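Local coordinates for cell division control protein (Pyrococcus abyssi, PDB 6RPP), which is an intein that in its native form probably excises itself from an MCM helicase precursor and joins the flanking protein segments, at residues V5-V11 against K20-E26; I70-A76 against P145-Q151; F99-E103 against N119-T123. The protein carries 2 engineered substitutions. All coordinates share one frame; numbering follows the deposited sequence.

Contact 1 of 3, residues V5-V11 against K20-E26; sequences VDYETEV and KIGEIVE
Tyr7 lays its ring flat over the first turn of helix 21-35, with Gly22 CA beneath the middle of one face, 3.5 Å from the ring centroid, a CH-pi contact. The ring reaches this place because CG stands opposite the backbone N (chi1 -167°), while its CE1 meets Lys20 CD near the ring plane. Any CB on Gly22 would run into Tyr7 CG. With a serine in place of Tyr7 the ring is gone, which would probably uncover Gly22 CA.

Ile21 carries the apolar part: the Ile21 and Val5 side chains cross at about a right angle, CG2 of each 3.8 Å from the other, and Ile21 CB meets Val11 CG2 at 3.8 Å. Glu10 and Lys20 run side by side, though the carboxylate of Glu10 pairs with Arg18.

A type I turn, Asp6 to Thr9, ties the N-terminal loop to the start of the helix, with Lys20 at the N-cap position. Its Asx turn joins Asp6 OD1 to Glu8 N. Gly22 N donates to Tyr7 O at 3.0 Å, and Ile21 N to Thr9 O at 2.8 Å. Backbone oxygens from the turn thus satisfy the first amides of the helix, and are likely to be polarised by its positive end.

Contact 2 of 3, residues I70-A76 against P145-Q151; sequences IAWKRTA and PWVYDLQ
Lys73 lies across the face of Trp146: Lys73 CE sits over the ring, 3.5 Å from the centroid of the Trp146 six-membered ring. Its NZ follows at 4.5 Å from the same centroid, a cation-pi contact added to the CH-pi one. The lysine gets there fully stretched, CG set opposite the backbone N (chi1 169°), and it also runs alongside Tyr148, CG facing CE1.

Beneath these side chains the backbones pair as antiparallel strands. Arg74 and Val147 exchange two bonds, the shorter from Val147 N to Arg74 O at 2.8 Å; Trp72 and Asp149 form another such pair. Past the last pair Ala76 N still reaches Pro145 O at 2.9 Å, coming from well above the carbonyl plane. On the face carrying Trp72, Arg74 and Asp149, the guanidinium of Arg74 lies over the Trp72 ring, NH2 toward the rim. Two waters knit this face together. One accepts from Trp72 NE1 at 2.8 Å and donates a hydrogen bond to Gln151 OE1 at 2.6 Å; the other donates to Asp149 OD2 and is held only weakly by Arg74 NH2.

Further out, Glu26 of helix 21-35 salt-bridges Lys73 NZ and bonds Tyr148 OH, so one carboxylate holds the polar tips of both side chains. Gln151 NE2 is held by Asn69, and Asp149 OD2 also receives the backbone N of Ala168 at the C-terminus. The pairing adds strand 146-151 at the margin of the four-stranded sheet of the HINT fold. Chemically the two faces divide the work: the charge of Lys73 is probably offset by the Glu26 carboxylate and the Trp146 ring, whereas on the other face indole and guanidinium stack directly, and water links Trp72 to Gln151 and, weakly, Arg74 to Asp149.

Contact 3 of 3, residues F99-E103 against N119-T123; sequences FFVLE and NKIAT
Phe100, Val101 and Leu102 face Lys120, Ile121 and Ala122 across a strongly splayed antiparallel strand pair, in the six-stranded sheet of the HINT fold. The short segments make an angle of 123° between their directions, far from a flat ladder.

Direct backbone bonding is accordingly sparse. Leu102 N donates to Lys120 O at 3.0 Å, in the plane of that carbonyl. The same oxygen takes a CA-H...O contact from Val101 CA at 3.2 Å, and Phe100 O receives the matching one from Ile121 CA at 3.3 Å. Water fills in where the strands stand too far apart: one bridges Phe100 O and Ala122 N, another Leu102 O and Lys120 N, each donating to the carbonyl and accepting from the amide.

Apolar contacts gather round Ile121. Its CG1 is wedged between the backbone N and the carbonyl carbon (chi1 60°), and this sends CD1 toward the Phe99 ring, 3.8 Å from CD2. CG2 of Ile121 points elsewhere, to Phe99 CB and, at 4.1 Å, to Val101 CG2. Val101 CG1 turns instead to Asn119 CB. Leu115 from a loop packs against both Phe99 and Val101, and Thr85 of strand 80-85 touches Ile121.

Polar side chains meet at the far end, between Glu103 and Asn119. Their carboxylate and amide planes stand 62° apart, and OE1 of Glu103 lies 3.4 Å from ND2 of Asn119 at an angle too poor for a hydrogen bond. Arg110 joins the two: its NH1 salt-bridges Glu103 OE1 and bonds Asn119 OD1, which also accepts from Glu116 N. Glu103 is poorly ordered, so its exact position deserves caution. Back among the paired residues, the water on Leu102 O lies 2.7 Å from that oxygen and 2.9 Å from Lys120 N.

Overall arrangement
Contacts 1 and 2 form one continuous region, their centres about 9 Å apart, in which helix 21-35 packs on strands 63-75 and 146-151. Val5 O bonds Tyr148 N between them, and Val25 packs against Trp72 O. Contact 3 stands alone in the other large sheet, across the chain's centre, about 7 Å from contact 1 at the nearest atoms and nested within the loop that contact 2 closes. All three are partly buried, contact 3 lying farther from the chain's centre (about 14 Å, against 9 and 10 Å, between centres). Contact 1 bonds turn carbonyls to the first amides of a helix, contact 2 runs a longer ladder with charged and aromatic side chains, and contact 3 replaces much of its ladder with water.

Contact 1 of 3, residues V5-V11 against K20-E26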
loop_
_atom_site.group_PDB
_atom_site.type_symbol
_atom_site.label_atom_id
_atom_site.label_comp_id
_atom_site.label_asym_id
_atom_site.label_seq_id
_atom_site.Cartn_x
_atom_site.Cartn_y
_atom_site.Cartn_z
ATOM N N VAL A 5 -0.030 -5.612 0.925
ATOM C CA VAL A 5 -0.227 -5.628 -0.520
ATOM C C VAL A 5 0.694 -6.676 -1.172
ATOM O O VAL A 5 1.667 -7.151 -0.588
ATOM C CB VAL A 5 -0.008 -4.233 -1.154
ATOM C CG1 VAL A 5 -0.816 -3.170 -0.437
ATOM C CG2 VAL A 5 1.504 -3.865 -1.135
ATOM N N ASP A 6 0.372 -7.041 -2.418
ATOM C CA ASP A 6 1.164 -7.980 -3.236
ATOM C C ASP A 6 2.577 -7.442 -3.582
ATOM O O ASP A 6 2.771 -6.241 -3.796
ATOM C CB ASP A 6 0.311 -8.229 -4.501
ATOM C CG ASP A 6 0.911 -9.141 -5.498
ATOM O OD1 ASP A 6 1.905 -8.812 -6.174
ATOM O OD2 ASP A 6 0.323 -10.214 -5.743
ATOM N N TYR A 7 3.527 -8.389 -3.589
ATOM C CA TYR A 7 4.927 -8.176 -3.986
ATOM C C TYR A 7 5.083 -7.178 -5.125
ATOM O O TYR A 7 5.979 -6.298 -5.093
ATOM C CB TYR A 7 5.535 -9.516 -4.395
ATOM C CG TYR A 7 7.040 -9.521 -4.545
ATOM C CD1 TYR A 7 7.636 -8.867 -5.590
ATOM C CD2 TYR A 7 7.802 -10.276 -3.696
ATOM C CE1 TYR A 7 9.012 -8.898 -5.739
ATOM C CE2 TYR A 7 9.183 -10.340 -3.867
ATOM C CZ TYR A 7 9.753 -9.606 -4.862
ATOM O OH TYR A 7 11.140 -9.665 -5.022
ATOM N N GLU A 8 4.244 -7.305 -6.149
ATOM C CA GLU A 8 4.494 -6.595 -7.419
ATOM C C GLU A 8 3.934 -5.180 -7.412
ATOM O O GLU A 8 4.082 -4.476 -8.435
ATOM C CB GLU A 8 3.947 -7.360 -8.604
ATOM C CG GLU A 8 4.642 -8.688 -8.841
ATOM C CD GLU A 8 4.129 -9.419 -10.057
ATOM O OE1 GLU A 8 2.954 -9.879 -10.038
ATOM O OE2 GLU A 8 4.855 -9.558 -11.042
ATOM N N THR A 9 3.237 -4.769 -6.341
ATOM C CA THR A 9 2.787 -3.381 -6.204
ATOM C C THR A 9 4.015 -2.481 -6.319
ATOM O O THR A 9 4.967 -2.679 -5.579
ATOM C CB THR A 9 2.134 -3.188 -4.847
ATOM O OG1 THR A 9 1.149 -4.243 -4.644
ATOM C CG2 THR A 9 1.442 -1.826 -4.725
ATOM N N GLU A 10 4.029 -1.535 -7.285
ATOM C CA GLU A 10 5.233 -0.748 -7.540
ATOM C C GLU A 10 5.176 0.609 -6.833
ATOM O O GLU A 10 4.310 1.448 -7.126
ATOM C CB GLU A 10 5.421 -0.554 -9.052
ATOM C CG GLU A 10 5.712 -1.861 -9.769
ATOM C CD GLU A 10 6.250 -1.752 -11.186
ATOM O OE1 GLU A 10 6.397 -0.620 -11.743
ATOM O OE2 GLU A 10 6.506 -2.848 -11.794
ATOM N N VAL A 11 6.090 0.814 -5.891
ATOM C CA VAL A 11 6.174 2.043 -5.096
ATOM C C VAL A 11 6.902 3.099 -5.896
ATOM O O VAL A 11 7.996 2.842 -6.417
ATOM C CB VAL A 11 6.931 1.767 -3.791
ATOM C CG1 VAL A 11 7.024 3.008 -2.946
ATOM C CG2 VAL A 11 6.185 0.623 -2.992
ATOM N N LYS A 20 9.242 -2.568 -7.108
ATOM C CA LYS A 20 8.273 -3.479 -6.499
ATOM C C LYS A 20 8.461 -3.477 -5.004
ATOM O O LYS A 20 9.580 -3.583 -4.515
ATOM C CB LYS A 20 8.443 -4.911 -7.052
ATOM C CG LYS A 20 8.086 -5.017 -8.526
ATOM C CD LYS A 20 8.312 -6.450 -9.067
ATOM C CE LYS A 20 9.526 -6.502 -9.958
ATOM N NZ LYS A 20 9.491 -7.736 -10.803
ATOM N N ILE A 21 7.356 -3.394 -4.255
ATOM C CA ILE A 21 7.471 -3.345 -2.815
ATOM C C ILE A 21 8.135 -4.615 -2.281
ATOM O O ILE A 21 8.848 -4.568 -1.274
ATOM C CB ILE A 21 6.099 -3.095 -2.155
ATOM C CG1 ILE A 21 6.231 -2.772 -0.656
ATOM C CG2 ILE A 21 5.121 -4.270 -2.386
ATOM C CD1 ILE A 21 4.950 -2.324 0.023
ATOM N N GLY A 22 7.869 -5.746 -2.889
ATOM C CA GLY A 22 8.487 -6.981 -2.417
ATOM C C GLY A 22 9.994 -6.914 -2.485
ATOM O O GLY A 22 10.693 -7.433 -1.605
ATOM N N GLU A 23 10.511 -6.296 -3.538
ATOM C CA GLU A 23 11.964 -6.136 -3.659
ATOM C C GLU A 23 12.509 -5.236 -2.545
ATOM O O GLU A 23 13.555 -5.543 -1.930
ATOM C CB GLU A 23 12.273 -5.564 -5.036
ATOM C CG GLU A 23 13.760 -5.237 -5.269
ATOM C CD GLU A 23 14.054 -4.940 -6.721
ATOM O OE1 GLU A 23 13.233 -5.333 -7.595
ATOM O OE2 GLU A 23 15.116 -4.326 -6.983
ATOM N N ILE A 24 11.899 -4.070 -2.352
ATOM C CA ILE A 24 12.283 -3.152 -1.266
ATOM C C ILE A 24 12.281 -3.879 0.070
ATOM O O ILE A 24 13.249 -3.789 0.845
ATOM C CB ILE A 24 11.319 -1.947 -1.212
ATOM C CG1 ILE A 24 11.390 -1.116 -2.493
ATOM C CG2 ILE A 24 11.550 -1.079 0.032
ATOM C CD1 ILE A 24 10.221 -0.111 -2.580
ATOM N N VAL A 25 11.186 -4.595 0.379
ATOM C CA VAL A 25 11.109 -5.198 1.695
ATOM C C VAL A 25 12.098 -6.355 1.859
ATOM O O VAL A 25 12.769 -6.461 2.910
ATOM C CB VAL A 25 9.670 -5.667 1.965
ATOM C CG1 VAL A 25 9.644 -6.438 3.261
ATOM C CG2 VAL A 25 8.768 -4.447 2.047
ATOM N N GLU A 26 12.148 -7.279 0.882
ATOM C CA GLU A 26 13.002 -8.447 1.069
ATOM C C GLU A 26 14.467 -8.055 1.187
ATOM O O GLU A 26 15.203 -8.692 1.955
ATOM C CB GLU A 26 12.797 -9.414 -0.085
ATOM C CG GLU A 26 11.391 -10.036 -0.117
ATOM C CD GLU A 26 11.083 -10.958 1.069
ATOM O OE1 GLU A 26 11.991 -11.317 1.876
ATOM O OE2 GLU A 26 9.905 -11.377 1.141
#

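Contact 2 of 3, residues I70-A76 against P145-Q151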
loop_
_atom_site.group_PDB
_atom_site.type_symbol
_atom_site.label_atom_id
_atom_site.label_comp_id
_atom_site.label_asym_id
_atom_site.label_seq_id
_atom_site.Cartn_x
_atom_site.Cartn_y
_atom_site.Cartn_z
ATOM N N ILE A 70 10.050 1.712 8.106
ATOM C CA ILE A 70 9.971 0.288 8.445
ATOM C C ILE A 70 9.372 -0.476 7.263
ATOM O O ILE A 70 8.399 -0.032 6.636
ATOM C CB ILE A 70 9.106 0.037 9.707
ATOM C CG1 ILE A 70 9.641 0.764 10.943
ATOM C CG2 ILE A 70 8.931 -1.467 9.956
ATOM C CD1 ILE A 70 10.781 0.065 11.593
ATOM N N ALA A 71 9.987 -1.622 6.970
ATOM C CA ALA A 71 9.552 -2.570 5.953
ATOM C C ALA A 71 8.935 -3.784 6.652
ATOM O O ALA A 71 9.519 -4.328 7.603
ATOM C CB ALA A 71 10.725 -3.024 5.102
ATOM N N TRP A 72 7.764 -4.210 6.169
ATOM C CA TRP A 72 6.984 -5.284 6.754
ATOM C C TRP A 72 6.797 -6.427 5.774
ATOM O O TRP A 72 6.424 -6.197 4.632
ATOM C CB TRP A 72 5.586 -4.781 7.133
ATOM C CG TRP A 72 5.554 -4.050 8.353
ATOM C CD1 TRP A 72 5.509 -2.671 8.510
ATOM C CD2 TRP A 72 5.580 -4.599 9.665
ATOM N NE1 TRP A 72 5.511 -2.365 9.848
ATOM C CE2 TRP A 72 5.537 -3.521 10.574
ATOM C CE3 TRP A 72 5.607 -5.899 10.161
ATOM C CZ2 TRP A 72 5.528 -3.716 11.946
ATOM C CZ3 TRP A 72 5.590 -6.087 11.528
ATOM C CH2 TRP A 72 5.556 -5.011 12.399
ATOM N N LYS A 73 7.034 -7.649 6.234
ATOM C CA LYS A 73 6.782 -8.856 5.449
ATOM C C LYS A 73 5.887 -9.750 6.282
ATOM O O LYS A 73 6.286 -10.140 7.375
ATOM C CB LYS A 73 8.091 -9.591 5.163
ATOM C CG LYS A 73 7.992 -11.028 4.557
ATOM C CD LYS A 73 9.331 -11.659 4.429
ATOM C CE LYS A 73 9.323 -13.067 3.664
ATOM N NZ LYS A 73 10.653 -13.448 3.378
ATOM N N ARG A 74 4.715 -10.118 5.766
ATOM C CA ARG A 74 3.758 -10.858 6.564
ATOM C C ARG A 74 3.244 -12.056 5.782
ATOM O O ARG A 74 3.179 -12.039 4.553
ATOM C CB ARG A 74 2.554 -9.985 7.026
ATOM C CG ARG A 74 2.967 -8.803 7.922
ATOM C CD ARG A 74 1.810 -8.352 8.821
ATOM N NE ARG A 74 1.930 -6.944 9.213
ATOM C CZ ARG A 74 2.233 -6.534 10.438
ATOM N NH1 ARG A 74 2.431 -7.421 11.402
ATOM N NH2 ARG A 74 2.328 -5.236 10.702
ATOM N N THR A 75 2.827 -13.088 6.515
ATOM C CA THR A 75 2.188 -14.218 5.867
ATOM C C THR A 75 0.932 -13.771 5.113
ATOM O O THR A 75 0.072 -13.059 5.652
ATOM C CB THR A 75 1.837 -15.284 6.916
ATOM O OG1 THR A 75 3.031 -15.652 7.616
ATOM C CG2 THR A 75 1.247 -16.530 6.296
ATOM N N ALA A 76 0.807 -14.230 3.889
ATOM C CA ALA A 76 -0.389 -13.908 3.131
ATOM C C ALA A 76 -1.619 -14.560 3.776
ATOM O O ALA A 76 -1.569 -15.710 4.264
ATOM C CB ALA A 76 -0.239 -14.382 1.692
ATOM N N PRO A 145 2.959 -16.559 -1.093
ATOM C CA PRO A 145 2.491 -16.699 0.299
ATOM C C PRO A 145 2.961 -15.577 1.222
ATOM O O PRO A 145 2.790 -15.699 2.445
ATOM C CB PRO A 145 3.077 -18.046 0.710
ATOM C CG PRO A 145 4.414 -18.035 0.024
ATOM C CD PRO A 145 4.102 -17.468 -1.379
ATOM N N TRP A 146 3.415 -14.453 0.647
ATOM C CA TRP A 146 3.827 -13.318 1.446
ATOM C C TRP A 146 3.154 -12.061 0.960
ATOM O O TRP A 146 2.844 -11.937 -0.222
ATOM C CB TRP A 146 5.335 -13.115 1.376
ATOM C CG TRP A 146 6.089 -14.282 1.860
ATOM C CD1 TRP A 146 6.750 -15.215 1.078
ATOM C CD2 TRP A 146 6.332 -14.655 3.213
ATOM N NE1 TRP A 146 7.321 -16.154 1.862
ATOM C CE2 TRP A 146 7.082 -15.855 3.182
ATOM C CE3 TRP A 146 5.955 -14.127 4.460
ATOM C CZ2 TRP A 146 7.544 -16.500 4.355
ATOM C CZ3 TRP A 146 6.381 -14.766 5.614
ATOM C CH2 TRP A 146 7.153 -15.948 5.555
ATOM N N VAL A 147 2.917 -11.134 1.884
ATOM C CA VAL A 147 2.436 -9.792 1.540
ATOM C C VAL A 147 3.292 -8.739 2.253
ATOM O O VAL A 147 4.030 -9.045 3.200
ATOM C CB VAL A 147 0.957 -9.594 1.901
ATOM C CG1 VAL A 147 0.104 -10.515 0.965
ATOM C CG2 VAL A 147 0.676 -10.012 3.317
ATOM N N TYR A 148 3.128 -7.463 1.831
ATOM C CA TYR A 148 4.162 -6.468 2.162
ATOM C C TYR A 148 3.550 -5.129 2.546
ATOM O O TYR A 148 2.487 -4.741 2.072
ATOM C CB TYR A 148 5.058 -6.267 0.958
ATOM C CG TYR A 148 5.794 -7.553 0.597
ATOM C CD1 TYR A 148 6.954 -7.875 1.257
ATOM C CD2 TYR A 148 5.284 -8.459 -0.362
ATOM C CE1 TYR A 148 7.607 -9.036 0.968
ATOM C CE2 TYR A 148 5.956 -9.653 -0.672
ATOM C CZ TYR A 148 7.117 -9.914 0.023
ATOM O OH TYR A 148 7.750 -11.102 -0.282
ATOM N N ASP A 149 4.283 -4.362 3.333
ATOM C CA ASP A 149 3.794 -3.031 3.681
ATOM C C ASP A 149 5.000 -2.186 4.048
ATOM O O ASP A 149 6.096 -2.703 4.249
ATOM C CB ASP A 149 2.812 -3.116 4.852
ATOM C CG ASP A 149 2.051 -1.826 5.099
ATOM O OD1 ASP A 149 1.886 -1.051 4.120
ATOM O OD2 ASP A 149 1.651 -1.651 6.272
ATOM N N LEU A 150 4.776 -0.872 4.139
ATOM C CA LEU A 150 5.793 0.067 4.579
ATOM C C LEU A 150 5.178 0.944 5.649
ATOM O O LEU A 150 3.969 1.148 5.666
ATOM C CB LEU A 150 6.291 0.986 3.471
ATOM C CG LEU A 150 6.861 0.243 2.274
ATOM C CD1 LEU A 150 6.977 1.272 1.166
ATOM C CD2 LEU A 150 8.164 -0.360 2.617
ATOM N N GLN A 151 5.998 1.465 6.547
ATOM C CA GLN A 151 5.541 2.475 7.495
ATOM C C GLN A 151 5.960 3.861 7.038
ATOM O O GLN A 151 7.133 4.085 6.743
ATOM C CB GLN A 151 6.062 2.219 8.898
ATOM C CG GLN A 151 5.656 3.347 9.851
ATOM C CD GLN A 151 6.088 3.122 11.266
ATOM O OE1 GLN A 151 5.391 2.464 12.038
ATOM N NE2 GLN A 151 7.263 3.645 11.618
HETATM O O HOH W 1 5.243 -0.091 11.524
HETATM O O HOH W 2 1.098 -3.932 7.814
#

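Contact 3 of 3, residues F99-E103 against N119-T123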
loop_
_atom_site.group_PDB
_atom_site.type_symbol
_atom_site.label_atom_id
_atom_site.label_comp_id
_atom_site.label_asym_id
_atom_site.label_seq_id
_atom_site.Cartn_x
_atom_site.Cartn_y
_atom_site.Cartn_z
ATOM N N PHE A 99 -8.586 1.494 2.464
ATOM C CA PHE A 99 -8.480 2.523 1.451
ATOM C C PHE A 99 -9.112 3.790 1.989
ATOM O O PHE A 99 -10.042 3.731 2.774
ATOM C CB PHE A 99 -9.208 2.123 0.148
ATOM C CG PHE A 99 -8.492 1.081 -0.622
ATOM C CD1 PHE A 99 -8.637 -0.253 -0.258
ATOM C CD2 PHE A 99 -7.765 1.387 -1.727
ATOM C CE1 PHE A 99 -7.973 -1.269 -0.973
ATOM C CE2 PHE A 99 -7.074 0.401 -2.441
ATOM C CZ PHE A 99 -7.193 -0.931 -2.095
ATOM N N PHE A 100 -8.547 4.932 1.605
ATOM C CA PHE A 100 -9.203 6.221 1.789
ATOM C C PHE A 100 -10.393 6.327 0.843
ATOM O O PHE A 100 -10.214 6.210 -0.376
ATOM C CB PHE A 100 -8.216 7.348 1.482
ATOM C CG PHE A 100 -6.922 7.242 2.252
ATOM C CD1 PHE A 100 -6.869 7.604 3.589
ATOM C CD2 PHE A 100 -5.785 6.759 1.640
ATOM C CE1 PHE A 100 -5.686 7.492 4.306
ATOM C CE2 PHE A 100 -4.606 6.633 2.343
ATOM C CZ PHE A 100 -4.539 7.008 3.658
ATOM N N VAL A 101 -11.594 6.577 1.380
ATOM C CA VAL A 101 -12.792 6.711 0.555
ATOM C C VAL A 101 -13.415 8.064 0.828
ATOM O O VAL A 101 -13.691 8.408 1.983
ATOM C CB VAL A 101 -13.833 5.602 0.819
ATOM C CG1 VAL A 101 -15.101 5.873 0.018
ATOM C CG2 VAL A 101 -13.236 4.245 0.437
ATOM N N LEU A 102 -13.692 8.803 -0.230
ATOM C CA LEU A 102 -14.365 10.082 -0.096
ATOM C C LEU A 102 -15.859 9.854 -0.246
ATOM O O LEU A 102 -16.329 9.488 -1.323
ATOM C CB LEU A 102 -13.858 11.047 -1.157
ATOM C CG LEU A 102 -14.596 12.379 -1.246
ATOM C CD1 LEU A 102 -14.300 13.263 -0.039
ATOM C CD2 LEU A 102 -14.229 13.079 -2.551
ATOM N N GLU A 103 -16.618 10.075 0.820
ATOM C CA GLU A 103 -18.049 9.843 0.750
ATOM C C GLU A 103 -18.737 11.032 1.393
ATOM O O GLU A 103 -18.476 11.342 2.561
ATOM C CB GLU A 103 -18.421 8.526 1.431
ATOM C CG GLU A 103 -19.595 7.816 0.786
ATOM C CD GLU A 103 -19.693 6.368 1.217
ATOM O OE1 GLU A 103 -19.450 5.473 0.380
ATOM O OE2 GLU A 103 -20.004 6.126 2.401
ATOM N N ASN A 119 -17.462 3.458 -4.931
ATOM C CA ASN A 119 -16.726 4.117 -3.855
ATOM C C ASN A 119 -15.514 4.810 -4.466
ATOM O O ASN A 119 -14.741 4.195 -5.213
ATOM C CB ASN A 119 -16.246 3.119 -2.796
ATOM C CG ASN A 119 -17.355 2.526 -1.915
ATOM O OD1 ASN A 119 -17.038 1.554 -1.206
ATOM N ND2 ASN A 119 -18.576 3.074 -1.905
ATOM N N LYS A 120 -15.331 6.088 -4.163
ATOM C CA LYS A 120 -14.178 6.823 -4.715
ATOM C C LYS A 120 -12.937 6.717 -3.817
ATOM O O LYS A 120 -12.973 7.083 -2.637
ATOM C CB LYS A 120 -14.590 8.292 -4.902
ATOM C CG LYS A 120 -15.629 8.451 -5.994
ATOM C CD LYS A 120 -15.977 9.930 -6.185
ATOM C CE LYS A 120 -16.808 10.117 -7.428
ATOM N NZ LYS A 120 -17.118 11.564 -7.685
ATOM N N ILE A 121 -11.808 6.280 -4.398
ATOM C CA ILE A 121 -10.568 6.122 -3.646
ATOM C C ILE A 121 -9.541 7.088 -4.218
ATOM O O ILE A 121 -9.670 7.591 -5.334
ATOM C CB ILE A 121 -10.001 4.671 -3.639
ATOM C CG1 ILE A 121 -9.693 4.167 -5.045
ATOM C CG2 ILE A 121 -11.038 3.741 -2.930
ATOM C CD1 ILE A 121 -8.777 2.954 -5.055
ATOM N N ALA A 122 -8.491 7.318 -3.448
ATOM C CA ALA A 122 -7.527 8.350 -3.780
ATOM C C ALA A 122 -6.446 7.829 -4.732
ATOM O O ALA A 122 -5.813 6.813 -4.459
ATOM C CB ALA A 122 -6.886 8.854 -2.484
ATOM N N THR A 123 -6.276 8.506 -5.862
ATOM C CA THR A 123 -5.379 8.032 -6.918
ATOM C C THR A 123 -4.641 9.224 -7.504
ATOM O O THR A 123 -4.905 10.385 -7.167
ATOM C CB THR A 123 -6.143 7.335 -8.055
ATOM O OG1 THR A 123 -6.917 8.306 -8.816
ATOM C CG2 THR A 123 -7.062 6.237 -7.539
HETATM O O HOH W 3 -7.715 5.526 -1.275
HETATM O O HOH W 4 -17.396 7.469 -2.695
#